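Local coordinates for protein desmoplakin (Homo sapiens, PDB 3R6N) that probably helps link desmosomal cell-adhesion complexes to intermediate filaments, its plakin domain supplying a rigid rod of spectrin repeats, at residues 234-248 with 360-374. Residues are numbered along the deposited sequence; the frame is centred on the assembly and turned at random.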
loop_
_atom_site.group_PDB
_atom_site.type_symbol
_atom_site.label_atom_id
_atom_site.label_comp_id
_atom_site.label_asym_id
_atom_site.label_seq_id
_atom_site.Cartn_x
_atom_site.Cartn_y
_atom_site.Cartn_z
ATOM N N LEU A 234 0.422 -42.913 -39.965
ATOM C CA LEU A 234 0.395 -43.416 -38.594
ATOM C C LEU A 234 1.557 -42.910 -37.745
ATOM O O LEU A 234 1.369 -42.511 -36.594
ATOM C CB LEU A 234 0.391 -44.947 -38.596
ATOM C CG LEU A 234 0.374 -45.623 -37.223
ATOM C CD1 LEU A 234 -1.044 -45.689 -36.692
ATOM C CD2 LEU A 234 0.977 -47.016 -37.301
ATOM N N GLN A 235 2.759 -42.939 -38.309
ATOM C CA GLN A 235 3.950 -42.511 -37.585
ATOM C C GLN A 235 3.825 -41.059 -37.137
ATOM O O GLN A 235 3.944 -40.751 -35.952
ATOM C CB GLN A 235 5.197 -42.687 -38.452
ATOM C CG GLN A 235 6.486 -42.251 -37.780
ATOM C CD GLN A 235 7.686 -42.377 -38.696
ATOM O OE1 GLN A 235 7.677 -43.163 -39.644
ATOM N NE2 GLN A 235 8.725 -41.596 -38.423
ATOM N N HIS A 236 3.583 -40.173 -38.097
ATOM C CA HIS A 236 3.426 -38.750 -37.825
ATOM C C HIS A 236 2.468 -38.475 -36.666
ATOM O O HIS A 236 2.702 -37.579 -35.856
ATOM C CB HIS A 236 2.940 -38.030 -39.081
ATOM C CG HIS A 236 2.416 -36.654 -38.823
ATOM N ND1 HIS A 236 3.240 -35.561 -38.666
ATOM C CD2 HIS A 236 1.150 -36.194 -38.691
ATOM C CE1 HIS A 236 2.504 -34.486 -38.450
ATOM N NE2 HIS A 236 1.232 -34.842 -38.460
ATOM N N LEU A 237 1.389 -39.248 -36.598
ATOM C CA LEU A 237 0.386 -39.083 -35.549
ATOM C C LEU A 237 0.956 -39.345 -34.161
ATOM O O LEU A 237 0.830 -38.516 -33.258
ATOM C CB LEU A 237 -0.804 -40.012 -35.792
ATOM C CG LEU A 237 -1.828 -39.571 -36.833
ATOM C CD1 LEU A 237 -2.859 -40.664 -37.050
ATOM C CD2 LEU A 237 -2.495 -38.276 -36.397
ATOM N N LEU A 238 1.577 -40.508 -33.996
ATOM C CA LEU A 238 2.115 -40.911 -32.702
ATOM C C LEU A 238 3.131 -39.902 -32.168
ATOM O O LEU A 238 3.283 -39.744 -30.957
ATOM C CB LEU A 238 2.740 -42.305 -32.796
ATOM C CG LEU A 238 1.813 -43.414 -33.299
ATOM C CD1 LEU A 238 2.529 -44.753 -33.286
ATOM C CD2 LEU A 238 0.545 -43.477 -32.462
ATOM N N GLU A 239 3.819 -39.223 -33.081
ATOM C CA GLU A 239 4.815 -38.223 -32.711
ATOM C C GLU A 239 4.149 -36.900 -32.355
ATOM O O GLU A 239 4.613 -36.179 -31.471
ATOM C CB GLU A 239 5.817 -38.028 -33.851
ATOM C CG GLU A 239 6.649 -39.266 -34.153
ATOM C CD GLU A 239 7.093 -39.337 -35.603
ATOM O OE1 GLU A 239 6.523 -38.602 -36.438
ATOM O OE2 GLU A 239 8.008 -40.132 -35.909
ATOM N N GLN A 240 3.060 -36.588 -33.049
ATOM C CA GLN A 240 2.272 -35.398 -32.751
ATOM C C GLN A 240 1.611 -35.522 -31.388
ATOM O O GLN A 240 1.538 -34.557 -30.630
ATOM C CB GLN A 240 1.203 -35.180 -33.821
ATOM C CG GLN A 240 1.706 -34.494 -35.079
ATOM C CD GLN A 240 1.890 -32.999 -34.895
ATOM O OE1 GLN A 240 2.552 -32.551 -33.955
ATOM N NE2 GLN A 240 1.297 -32.216 -35.792
ATOM N N ILE A 241 1.125 -36.721 -31.086
ATOM C CA ILE A 241 0.496 -36.996 -29.802
ATOM C C ILE A 241 1.492 -36.856 -28.656
ATOM O O ILE A 241 1.139 -36.403 -27.569
ATOM C CB ILE A 241 -0.113 -38.406 -29.768
ATOM C CG1 ILE A 241 -1.306 -38.486 -30.715
ATOM C CG2 ILE A 241 -0.550 -38.766 -28.362
ATOM C CD1 ILE A 241 -2.073 -39.777 -30.600
ATOM N N LYS A 242 2.736 -37.248 -28.901
ATOM C CA LYS A 242 3.770 -37.143 -27.878
ATOM C C LYS A 242 4.078 -35.686 -27.552
ATOM O O LYS A 242 4.223 -35.322 -26.385
ATOM C CB LYS A 242 5.033 -37.900 -28.292
ATOM C CG LYS A 242 4.874 -39.409 -28.228
ATOM C CD LYS A 242 6.118 -40.138 -28.698
ATOM C CE LYS A 242 5.903 -41.647 -28.675
ATOM N NZ LYS A 242 7.054 -42.395 -29.253
ATOM N N GLU A 243 4.171 -34.851 -28.582
ATOM C CA GLU A 243 4.343 -33.419 -28.372
ATOM C C GLU A 243 3.090 -32.831 -27.735
ATOM O O GLU A 243 3.162 -31.931 -26.899
ATOM C CB GLU A 243 4.640 -32.704 -29.691
ATOM C CG GLU A 243 6.098 -32.740 -30.105
ATOM C CD GLU A 243 6.368 -31.900 -31.339
ATOM O OE1 GLU A 243 6.044 -32.361 -32.455
ATOM O OE2 GLU A 243 6.896 -30.775 -31.193
ATOM N N LEU A 244 1.939 -33.356 -28.135
ATOM C CA LEU A 244 0.660 -32.878 -27.637
ATOM C C LEU A 244 0.524 -33.141 -26.141
ATOM O O LEU A 244 -0.277 -32.504 -25.462
ATOM C CB LEU A 244 -0.480 -33.558 -28.395
ATOM C CG LEU A 244 -1.867 -32.928 -28.287
ATOM C CD1 LEU A 244 -1.913 -31.619 -29.057
ATOM C CD2 LEU A 244 -2.920 -33.891 -28.807
ATOM N N GLU A 245 1.304 -34.086 -25.631
ATOM C CA GLU A 245 1.253 -34.419 -24.212
ATOM C C GLU A 245 2.257 -33.593 -23.415
ATOM O O GLU A 245 2.098 -33.401 -22.210
ATOM C CB GLU A 245 1.465 -35.918 -23.997
ATOM C CG GLU A 245 0.437 -36.772 -24.724
ATOM C CD GLU A 245 0.420 -38.213 -24.257
ATOM O OE1 GLU A 245 0.518 -38.443 -23.034
ATOM O OE2 GLU A 245 0.303 -39.115 -25.115
ATOM N N LYS A 246 3.288 -33.099 -24.095
ATOM C CA LYS A 246 4.208 -32.151 -23.482
ATOM C C LYS A 246 3.478 -30.833 -23.276
ATOM O O LYS A 246 3.713 -30.128 -22.297
ATOM C CB LYS A 246 5.439 -31.923 -24.364
ATOM C CG LYS A 246 6.715 -32.581 -23.859
ATOM C CD LYS A 246 6.754 -34.062 -24.199
ATOM C CE LYS A 246 8.096 -34.679 -23.827
ATOM N NZ LYS A 246 8.225 -36.079 -24.327
ATOM N N GLU A 247 2.588 -30.517 -24.209
ATOM C CA GLU A 247 1.822 -29.276 -24.163
ATOM C C GLU A 247 0.912 -29.226 -22.948
ATOM O O GLU A 247 0.825 -28.202 -22.272
ATOM C CB GLU A 247 0.988 -29.117 -25.433
ATOM C CG GLU A 247 1.803 -28.932 -26.705
ATOM C CD GLU A 247 2.182 -27.485 -26.955
ATOM O OE1 GLU A 247 1.910 -26.635 -26.081
ATOM O OE2 GLU A 247 2.746 -27.200 -28.035
ATOM N N ARG A 248 0.227 -30.331 -22.674
ATOM C CA ARG A 248 -0.692 -30.383 -21.544
ATOM C C ARG A 248 0.036 -30.083 -20.241
ATOM O O ARG A 248 -0.484 -29.381 -19.375
ATOM C CB ARG A 248 -1.394 -31.740 -21.459
ATOM C CG ARG A 248 -2.432 -31.810 -20.348
ATOM C CD ARG A 248 -3.024 -33.200 -20.209
ATOM N NE ARG A 248 -3.869 -33.315 -19.021
ATOM C CZ ARG A 248 -5.149 -32.957 -18.977
ATOM N NH1 ARG A 248 -5.738 -32.460 -20.056
ATOM N NH2 ARG A 248 -5.841 -33.097 -17.855
ATOM N N TRP A 360 -7.614 -28.452 -26.293
ATOM C CA TRP A 360 -6.664 -29.544 -26.149
ATOM C C TRP A 360 -7.404 -30.872 -26.137
ATOM O O TRP A 360 -7.023 -31.810 -26.833
ATOM C CB TRP A 360 -5.858 -29.383 -24.859
ATOM C CG TRP A 360 -4.665 -30.292 -24.768
ATOM C CD1 TRP A 360 -3.373 -29.977 -25.076
ATOM C CD2 TRP A 360 -4.651 -31.662 -24.336
ATOM N NE1 TRP A 360 -2.558 -31.062 -24.864
ATOM C CE2 TRP A 360 -3.316 -32.109 -24.410
ATOM C CE3 TRP A 360 -5.636 -32.551 -23.892
ATOM C CZ2 TRP A 360 -2.942 -33.403 -24.060
ATOM C CZ3 TRP A 360 -5.260 -33.836 -23.547
ATOM C CH2 TRP A 360 -3.926 -34.249 -23.632
ATOM N N ASN A 361 -8.469 -30.943 -25.344
ATOM C CA ASN A 361 -9.267 -32.161 -25.246
ATOM C C ASN A 361 -9.818 -32.607 -26.596
ATOM O O ASN A 361 -9.886 -33.800 -26.881
ATOM C CB ASN A 361 -10.410 -31.990 -24.243
ATOM C CG ASN A 361 -9.955 -32.151 -22.806
ATOM O OD1 ASN A 361 -8.918 -32.758 -22.533
ATOM N ND2 ASN A 361 -10.735 -31.611 -21.876
ATOM N N GLN A 362 -10.205 -31.645 -27.425
ATOM C CA GLN A 362 -10.767 -31.951 -28.734
ATOM C C GLN A 362 -9.691 -32.477 -29.683
ATOM O O GLN A 362 -9.883 -33.501 -30.334
ATOM C CB GLN A 362 -11.455 -30.721 -29.332
ATOM C CG GLN A 362 -12.350 -31.022 -30.530
ATOM C CD GLN A 362 -13.710 -31.574 -30.134
ATOM O OE1 GLN A 362 -13.890 -32.786 -29.992
ATOM N NE2 GLN A 362 -14.680 -30.681 -29.959
ATOM N N LEU A 363 -8.561 -31.782 -29.752
ATOM C CA LEU A 363 -7.454 -32.205 -30.607
ATOM C C LEU A 363 -6.904 -33.563 -30.195
ATOM O O LEU A 363 -6.443 -34.334 -31.032
ATOM C CB LEU A 363 -6.319 -31.181 -30.584
ATOM C CG LEU A 363 -6.616 -29.761 -31.067
ATOM C CD1 LEU A 363 -5.361 -28.905 -30.977
ATOM C CD2 LEU A 363 -7.160 -29.772 -32.486
ATOM N N TYR A 364 -6.941 -33.847 -28.900
ATOM C CA TYR A 364 -6.398 -35.093 -28.378
ATOM C C TYR A 364 -7.226 -36.277 -28.858
ATOM O O TYR A 364 -6.738 -37.132 -29.595
ATOM C CB TYR A 364 -6.378 -35.056 -26.852
ATOM C CG TYR A 364 -5.627 -36.198 -26.203
ATOM C CD1 TYR A 364 -4.246 -36.303 -26.319
ATOM C CD2 TYR A 364 -6.297 -37.156 -25.449
ATOM C CE1 TYR A 364 -3.553 -37.337 -25.717
ATOM C CE2 TYR A 364 -5.611 -38.194 -24.842
ATOM C CZ TYR A 364 -4.240 -38.280 -24.980
ATOM O OH TYR A 364 -3.552 -39.310 -24.378
ATOM N N ILE A 365 -8.485 -36.311 -28.438
ATOM C CA ILE A 365 -9.380 -37.402 -28.796
ATOM C C ILE A 365 -9.522 -37.516 -30.305
ATOM O O ILE A 365 -9.736 -38.605 -30.829
ATOM C CB ILE A 365 -10.767 -37.228 -28.154
ATOM C CG1 ILE A 365 -11.443 -35.965 -28.684
ATOM C CG2 ILE A 365 -10.651 -37.177 -26.637
ATOM C CD1 ILE A 365 -12.693 -35.581 -27.921
ATOM N N ASN A 366 -9.402 -36.390 -31.001
ATOM C CA ASN A 366 -9.438 -36.399 -32.456
ATOM C C ASN A 366 -8.330 -37.269 -33.021
ATOM O O ASN A 366 -8.569 -38.110 -33.885
ATOM C CB ASN A 366 -9.328 -34.983 -33.021
ATOM C CG ASN A 366 -10.681 -34.330 -33.220
ATOM O OD1 ASN A 366 -11.682 -35.008 -33.454
ATOM N ND2 ASN A 366 -10.718 -33.005 -33.132
ATOM N N MET A 367 -7.116 -37.070 -32.524
ATOM C CA MET A 367 -5.980 -37.856 -32.985
ATOM C C MET A 367 -6.021 -39.276 -32.433
ATOM O O MET A 367 -5.740 -40.232 -33.152
ATOM C CB MET A 367 -4.668 -37.166 -32.624
ATOM C CG MET A 367 -4.602 -35.737 -33.130
ATOM S SD MET A 367 -2.929 -35.167 -33.471
ATOM C CE MET A 367 -2.157 -35.405 -31.875
ATOM N N LYS A 368 -6.381 -39.414 -31.162
ATOM C CA LYS A 368 -6.493 -40.732 -30.548
ATOM C C LYS A 368 -7.434 -41.632 -31.343
ATOM O O LYS A 368 -7.244 -42.848 -31.409
ATOM C CB LYS A 368 -6.952 -40.618 -29.091
ATOM C CG LYS A 368 -5.807 -40.630 -28.083
ATOM C CD LYS A 368 -5.123 -41.994 -28.047
ATOM C CE LYS A 368 -3.645 -41.889 -27.683
ATOM N NZ LYS A 368 -3.427 -41.366 -26.306
ATOM N N SER A 369 -8.447 -41.025 -31.952
ATOM C CA SER A 369 -9.413 -41.769 -32.744
ATOM C C SER A 369 -8.864 -42.036 -34.134
ATOM O O SER A 369 -9.214 -43.029 -34.766
ATOM C CB SER A 369 -10.733 -41.007 -32.845
ATOM O OG SER A 369 -10.591 -39.858 -33.663
ATOM N N LEU A 370 -8.009 -41.143 -34.617
ATOM C CA LEU A 370 -7.408 -41.329 -35.929
ATOM C C LEU A 370 -6.359 -42.431 -35.863
ATOM O O LEU A 370 -6.023 -43.043 -36.875
ATOM C CB LEU A 370 -6.785 -40.030 -36.434
ATOM C CG LEU A 370 -6.265 -40.111 -37.870
ATOM C CD1 LEU A 370 -7.392 -40.480 -38.823
ATOM C CD2 LEU A 370 -5.608 -38.807 -38.286
ATOM N N VAL A 371 -5.849 -42.682 -34.660
ATOM C CA VAL A 371 -4.873 -43.744 -34.453
ATOM C C VAL A 371 -5.562 -45.100 -34.355
ATOM O O VAL A 371 -5.071 -46.093 -34.891
ATOM C CB VAL A 371 -4.028 -43.509 -33.184
ATOM C CG1 VAL A 371 -3.053 -44.655 -32.978
ATOM C CG2 VAL A 371 -3.279 -42.192 -33.281
ATOM N N SER A 372 -6.700 -45.140 -33.671
ATOM C CA SER A 372 -7.464 -46.376 -33.557
ATOM C C SER A 372 -8.024 -46.779 -34.912
ATOM O O SER A 372 -8.258 -47.956 -35.172
ATOM C CB SER A 372 -8.599 -46.232 -32.540
ATOM O OG SER A 372 -8.118 -46.330 -31.211
ATOM N N TRP A 373 -8.242 -45.789 -35.770
ATOM C CA TRP A 373 -8.734 -46.044 -37.114
ATOM C C TRP A 373 -7.673 -46.795 -37.903
ATOM O O TRP A 373 -7.953 -47.823 -38.518
ATOM C CB TRP A 373 -9.088 -44.730 -37.811
ATOM C CG TRP A 373 -9.762 -44.910 -39.136
ATOM C CD1 TRP A 373 -11.069 -45.225 -39.353
ATOM C CD2 TRP A 373 -9.162 -44.774 -40.431
ATOM N NE1 TRP A 373 -11.322 -45.301 -40.702
ATOM C CE2 TRP A 373 -10.168 -45.028 -41.386
ATOM C CE3 TRP A 373 -7.873 -44.466 -40.875
ATOM C CZ2 TRP A 373 -9.925 -44.981 -42.755
ATOM C CZ3 TRP A 373 -7.633 -44.421 -42.236
ATOM C CH2 TRP A 373 -8.654 -44.678 -43.160
ATOM N N HIS A 374 -6.448 -46.282 -37.866
ATOM C CA HIS A 374 -5.338 -46.915 -38.569
ATOM C C HIS A 374 -5.024 -48.311 -38.040
ATOM O O HIS A 374 -4.900 -49.259 -38.813
ATOM C CB HIS A 374 -4.093 -46.032 -38.518
ATOM C CG HIS A 374 -4.045 -45.000 -39.599
ATOM N ND1 HIS A 374 -3.890 -43.655 -39.339
ATOM C CD2 HIS A 374 -4.134 -45.115 -40.945
ATOM C CE1 HIS A 374 -3.882 -42.986 -40.479
ATOM N NE2 HIS A 374 -4.030 -43.848 -41.469
#
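Leu237, Ile241 and Leu244 of 234-248 mesh with Met367 and Val371 of 360-374 in an antiparallel, knobs-into-holes helix pair of the spectrin-repeat rod. The segment axes approach to 10.1 Å, with N-to-C directions 150° apart. Leu237 lodges among Met367, Leu370, Val371 and His374, its CD1 at the edge of the imidazole and 3.5 Å from Leu370 CD2. Reciprocally, Met367 fills the hole made by Leu237, Gln240, Ile241 and Leu244. Met367 bends at its last torsion (chi3 -58°), and Met367 CE lies 3.4 Å from Ile241 CG1 and 3.5 Å from Leu244 CD2, the latter approach being tip to tip. Ile241 CD1 likewise meets Val371 CG2 end on at 3.8 Å. Leu244 CD2 also touches the Tyr364 ring at its edge.

At the Trp360 end lies the one hydrogen bond between the two segments: Trp360 NE1 donates to Leu244 O at 2.8 Å, in the carbonyl plane but bent at hydrogen (134°). With CG opposite the backbone N, the Trp360 indole is carried toward the 234-248 helix, and Arg248 CD lies over one of its faces, a CH-pi contact 4.0 Å from the centroid of the Trp360 six-membered ring.

Helix 167-225 borders this end, where Ile222 touches Leu363 and Glu247 forms a salt bridge with Lys225; elsewhere on helix 340-384, Ser369 and Ser372 pack against helix 399-417.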